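PDB 5N4B: dual function macrocyclase-peptidase POPB from Galerina marginata, which cleaves peptide bonds on the C-terminal side of prolines and macrocyclises toxin precursor peptides in the biosynthesis of amanitin toxins. Local coordinates for residues 495-500 with 576-581; 527-532 with 547-552. The protein carries 1 engineered substitution. One frame throughout, in Å; residues are numbered along the deposited sequence.

Both contacts belong to the alpha/beta-hydrolase domain of this prolyl oligopeptidase, and both are buried. Contact 1 lies nearer the centre of the chain and at the catalytic site: the loop that follows strand 492-495 meets the turn from strand 572-577 into helix 579-590, two waters bridge the segments and the bound peptide packs on Tyr495 and Tyr497. In contact 2, about 10 Å away between centres, the loop after strand 522-526 meets the start of helix 548-563, with charged partners beyond its two segments. Tyrosine rings, an asparagine amide and glycines make contact 1; a guanidinium, an amide and a threonine hydroxyl make contact 2. They join at Gly498, whose O lies 2.7 Å from Lys547 NZ, probably as a hydrogen bond.

Contact 1. Residues 495-500 with 576-581; sequences YGYGGF and GAANGG. Engineered in segment 576-581: Ala578 (natural residue Ser).
Asn579 packs its CB against one face of the Tyr497 ring, 3.9 Å from the centroid and shifted toward the rim, a CH-pi contact that fills the tight half of this contact. With CG anti to the backbone N (chi1 -165°), the amide carries on past the ring to the 497-499 backbone, where Asn579 ND2 donates to Tyr497 O at 2.8 Å, from above the carbonyl plane and with a bent N-H...O angle of 145°. The other end of the amide, Asn579 OD1, is bonded to Tyr624 and also lies 3.6 Å from Phe500 CE2, the phenyl ring standing nearly perpendicular to the amide. Close backbone packing continues at Gly496 O, which receives CA-H...O contacts from Gly576 and Gly580.

The looser part of the contact is bridged by water. Water 1 donates to Gly496 O and accepts from Ala577 N at 2.9 Å, with a weak link to Tyr495 OH, whose stronger partner is the backbone of the bound peptide. Water 2 joins Tyr497 OH, 2.6 Å away, to Asn579 N. The engineered Ala578 meets the ring edge of Tyr497 only loosely, Ala578 CB to Tyr497 CE1 being 4.4 Å. Ala578 replaces the charge-relay serine, and its place between strand 572-577 and helix 579-590 is the nucleophile elbow of the alpha/beta-hydrolase fold.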
loop_
_atom_site.group_PDB
_atom_site.type_symbol
_atom_site.label_atom_id
_atom_site.label_comp_id
_atom_site.label_asym_id
_atom_site.label_seq_id
_atom_site.Cartn_x
_atom_site.Cartn_y
_atom_site.Cartn_z
ATOM N N TYR A 495 -15.088 4.288 3.143
ATOM C CA TYR A 495 -13.644 4.156 3.224
ATOM C C TYR A 495 -13.001 4.963 2.125
ATOM O O TYR A 495 -13.509 5.000 1.005
ATOM C CB TYR A 495 -13.266 2.676 3.033
ATOM C CG TYR A 495 -11.810 2.367 3.192
ATOM C CD1 TYR A 495 -11.181 2.547 4.411
ATOM C CD2 TYR A 495 -11.065 1.916 2.142
ATOM C CE1 TYR A 495 -9.814 2.300 4.576
ATOM C CE2 TYR A 495 -9.700 1.657 2.291
ATOM C CZ TYR A 495 -9.085 1.855 3.514
ATOM O OH TYR A 495 -7.729 1.595 3.682
ATOM N N GLY A 496 -11.880 5.590 2.416
ATOM C CA GLY A 496 -11.165 6.327 1.395
ATOM C C GLY A 496 -9.684 6.456 1.681
ATOM O O GLY A 496 -9.211 6.254 2.801
ATOM N N TYR A 497 -8.968 6.832 0.623
ATOM C CA TYR A 497 -7.549 7.158 0.707
ATOM C C TYR A 497 -7.366 8.557 0.139
ATOM O O TYR A 497 -7.146 9.495 0.911
ATOM C CB TYR A 497 -6.687 6.107 -0.001
ATOM C CG TYR A 497 -5.222 6.354 0.139
ATOM C CD1 TYR A 497 -4.558 6.098 1.350
ATOM C CD2 TYR A 497 -4.461 6.831 -0.929
ATOM C CE1 TYR A 497 -3.191 6.306 1.459
ATOM C CE2 TYR A 497 -3.118 7.037 -0.809
ATOM C CZ TYR A 497 -2.480 6.778 0.383
ATOM O OH TYR A 497 -1.108 6.956 0.500
ATOM N N GLY A 498 -7.506 8.738 -1.168
ATOM C CA GLY A 498 -7.687 10.057 -1.746
ATOM C C GLY A 498 -6.423 10.823 -2.080
ATOM O O GLY A 498 -6.323 12.017 -1.793
ATOM N N GLY A 499 -5.447 10.165 -2.636
ATOM C CA GLY A 499 -4.206 10.848 -2.939
ATOM C C GLY A 499 -3.206 9.938 -3.638
ATOM O O GLY A 499 -3.348 8.703 -3.726
ATOM N N PHE A 500 -2.154 10.588 -4.121
ATOM C CA PHE A 500 -0.921 9.946 -4.574
ATOM C C PHE A 500 -1.123 9.070 -5.810
ATOM O O PHE A 500 -0.250 8.237 -6.129
ATOM C CB PHE A 500 -0.224 9.183 -3.456
ATOM C CG PHE A 500 0.214 10.061 -2.303
ATOM C CD1 PHE A 500 1.435 10.753 -2.388
ATOM C CD2 PHE A 500 -0.565 10.225 -1.168
ATOM C CE1 PHE A 500 1.863 11.559 -1.370
ATOM C CE2 PHE A 500 -0.134 11.069 -0.109
ATOM C CZ PHE A 500 1.103 11.715 -0.203
ATOM N N GLY A 576 -10.092 5.561 7.165
ATOM C CA GLY A 576 -8.995 5.635 6.205
ATOM C C GLY A 576 -7.697 5.695 6.975
ATOM O O GLY A 576 -7.690 5.954 8.182
ATOM N N ALA A 577 -6.619 5.371 6.271
ATOM C CA ALA A 577 -5.299 5.299 6.870
ATOM C C ALA A 577 -4.293 6.120 6.075
ATOM O O ALA A 577 -4.340 6.182 4.848
ATOM C CB ALA A 577 -4.803 3.840 6.944
ATOM N N ALA A 578 -3.349 6.731 6.795
ATOM C CA ALA A 578 -2.257 7.524 6.208
ATOM C C ALA A 578 -2.869 8.724 5.511
ATOM O O ALA A 578 -3.488 9.552 6.206
ATOM C CB ALA A 578 -1.294 6.646 5.393
ATOM N N ASN A 579 -2.703 8.909 4.197
ATOM C CA ASN A 579 -3.479 9.963 3.540
ATOM C C ASN A 579 -4.969 9.837 3.822
ATOM O O ASN A 579 -5.664 10.853 3.889
ATOM C CB ASN A 579 -3.244 10.003 2.018
ATOM C CG ASN A 579 -3.751 11.286 1.395
ATOM O OD1 ASN A 579 -3.112 12.332 1.500
ATOM N ND2 ASN A 579 -4.920 11.244 0.755
ATOM N N GLY A 580 -5.467 8.595 3.951
ATOM C CA GLY A 580 -6.866 8.359 4.282
ATOM C C GLY A 580 -7.206 8.840 5.676
ATOM O O GLY A 580 -8.361 9.172 5.953
ATOM N N GLY A 581 -6.221 8.860 6.589
ATOM C CA GLY A 581 -6.486 9.413 7.927
ATOM C C GLY A 581 -6.588 10.915 7.900
ATOM O O GLY A 581 -7.426 11.522 8.586
HETATM O O HOH W 1 -7.085 4.653 3.491
HETATM O O HOH W 2 -0.406 8.289 2.677
#

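Contact 2. Residues 527-532 with 547-552; sequences SIRGGG and KVNTFD
Thr550, in the first turns of helix 548-563, reaches across to the type II beta turn of Ile528 to Gly531, which follows strand 522-526 in the alpha/beta-hydrolase domain. From its CB the side chain divides. Thr550 CB and CG2 both lie 3.5 Å from Arg529 O. The CG2 branch, anti to the backbone N, also meets the end of Ile528, Ile528 CD1 to Thr550 CG2 being 3.7 Å, with the two side chains crossing at about a right angle. The OG1 branch, beside the backbone N (chi1 -59°), turns to the carbonyl at the middle of the turn.

Next to this branch the turn passes through Gly530, whose backbone angles call for glycine. Lys547 brings NZ to 4.2 Å from Gly530 CA; its charge is paired with Glu623 in a salt bridge, and it also bonds to Gly542 O. The Arg529 guanidinium lies flat against the Asn549 side chain: the guanidinium and amide planes are only 10° apart, and Asn549 CB sits over the guanidinium centre. Salt bridges to Asp553 and Asp470 hold the arginine's end, while Asn549 ND2 bonds to Gly541 O. The hydrogen bond from Thr550 OG1 to Arg529 O measures 2.8 Å, the hydroxyl standing 47° out of the carbonyl plane.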
loop_
_atom_site.group_PDB
_atom_site.type_symbol
_atom_site.label_atom_id
_atom_site.label_comp_id
_atom_site.label_asym_id
_atom_site.label_seq_id
_atom_site.Cartn_x
_atom_site.Cartn_y
_atom_site.Cartn_z
ATOM N N SER A 527 -14.591 6.736 -5.478
ATOM C CA SER A 527 -13.359 6.905 -6.232
ATOM C C SER A 527 -13.012 8.394 -6.336
ATOM O O SER A 527 -12.947 8.966 -7.417
ATOM C CB SER A 527 -13.506 6.304 -7.625
ATOM O OG SER A 527 -13.991 4.956 -7.575
ATOM N N ILE A 528 -12.682 8.985 -5.197
ATOM C CA ILE A 528 -12.499 10.438 -5.117
ATOM C C ILE A 528 -11.225 10.889 -5.836
ATOM O O ILE A 528 -10.232 10.152 -5.963
ATOM C CB ILE A 528 -12.520 10.881 -3.656
ATOM C CG1 ILE A 528 -11.318 10.332 -2.897
ATOM C CG2 ILE A 528 -13.843 10.499 -3.034
ATOM C CD1 ILE A 528 -11.390 10.602 -1.386
ATOM N N ARG A 529 -11.257 12.137 -6.285
ATOM C CA ARG A 529 -10.107 12.749 -6.928
ATOM C C ARG A 529 -8.929 12.821 -5.975
ATOM O O ARG A 529 -9.101 12.832 -4.751
ATOM C CB ARG A 529 -10.478 14.123 -7.469
ATOM C CG ARG A 529 -11.308 14.057 -8.738
ATOM C CD ARG A 529 -11.776 15.395 -9.191
ATOM N NE ARG A 529 -12.775 15.909 -8.284
ATOM C CZ ARG A 529 -13.381 17.073 -8.398
ATOM N NH1 ARG A 529 -13.046 17.927 -9.365
ATOM N NH2 ARG A 529 -14.297 17.400 -7.523
ATOM N N GLY A 530 -7.731 12.828 -6.545
ATOM C CA GLY A 530 -6.506 12.558 -5.857
ATOM C C GLY A 530 -6.042 11.112 -5.996
ATOM O O GLY A 530 -4.846 10.835 -5.979
ATOM N N GLY A 531 -6.982 10.180 -6.148
ATOM C CA GLY A 531 -6.619 8.843 -6.557
ATOM C C GLY A 531 -6.213 8.763 -8.012
ATOM O O GLY A 531 -6.257 9.748 -8.749
ATOM N N GLY A 532 -5.842 7.553 -8.402
ATOM C CA GLY A 532 -5.375 7.252 -9.739
ATOM C C GLY A 532 -6.365 6.550 -10.611
ATOM O O GLY A 532 -5.983 6.121 -11.706
ATOM N N LYS A 547 -6.369 20.123 -3.749
ATOM C CA LYS A 547 -6.558 19.062 -2.756
ATOM C C LYS A 547 -7.908 19.167 -2.068
ATOM O O LYS A 547 -8.465 18.148 -1.644
ATOM C CB LYS A 547 -5.426 19.116 -1.709
ATOM C CG LYS A 547 -5.367 17.876 -0.818
ATOM C CD LYS A 547 -4.789 16.681 -1.607
ATOM C CE LYS A 547 -5.451 15.390 -1.312
ATOM N NZ LYS A 547 -4.986 14.358 -2.320
ATOM N N VAL A 548 -8.457 20.374 -1.936
ATOM C CA VAL A 548 -9.786 20.532 -1.344
ATOM C C VAL A 548 -10.819 19.673 -2.074
ATOM O O VAL A 548 -11.787 19.222 -1.459
ATOM C CB VAL A 548 -10.205 22.012 -1.283
ATOM C CG1 VAL A 548 -10.370 22.571 -2.669
ATOM C CG2 VAL A 548 -11.537 22.164 -0.533
ATOM N N ASN A 549 -10.612 19.386 -3.373
ATOM C CA ASN A 549 -11.605 18.613 -4.104
ATOM C C ASN A 549 -11.730 17.195 -3.572
ATOM O O ASN A 549 -12.820 16.623 -3.611
ATOM C CB ASN A 549 -11.251 18.534 -5.575
ATOM C CG ASN A 549 -11.364 19.836 -6.287
ATOM O OD1 ASN A 549 -12.018 20.780 -5.858
ATOM N ND2 ASN A 549 -10.711 19.884 -7.426
ATOM N N THR A 550 -10.628 16.634 -3.075
ATOM C CA THR A 550 -10.680 15.301 -2.460
ATOM C C THR A 550 -11.675 15.268 -1.316
ATOM O O THR A 550 -12.476 14.328 -1.183
ATOM C CB THR A 550 -9.300 14.943 -1.967
ATOM O OG1 THR A 550 -8.358 14.949 -3.075
ATOM C CG2 THR A 550 -9.308 13.617 -1.320
ATOM N N PHE A 551 -11.609 16.289 -0.460
ATOM C CA PHE A 551 -12.495 16.395 0.692
ATOM C C PHE A 551 -13.940 16.641 0.257
ATOM O O PHE A 551 -14.863 16.000 0.757
ATOM C CB PHE A 551 -12.002 17.500 1.634
ATOM C CG PHE A 551 -10.708 17.162 2.301
ATOM C CD1 PHE A 551 -9.508 17.444 1.706
ATOM C CD2 PHE A 551 -10.686 16.498 3.500
ATOM C CE1 PHE A 551 -8.305 17.087 2.289
ATOM C CE2 PHE A 551 -9.510 16.134 4.071
ATOM C CZ PHE A 551 -8.333 16.451 3.518
ATOM N N ASP A 552 -14.144 17.553 -0.710
ATOM C CA ASP A 552 -15.477 17.783 -1.234
ATOM C C ASP A 552 -16.061 16.494 -1.828
ATOM O O ASP A 552 -17.240 16.198 -1.644
ATOM C CB ASP A 552 -15.425 18.909 -2.274
ATOM C CG ASP A 552 -15.196 20.307 -1.650
ATOM O OD1 ASP A 552 -15.513 20.487 -0.451
ATOM O OD2 ASP A 552 -14.749 21.210 -2.389
#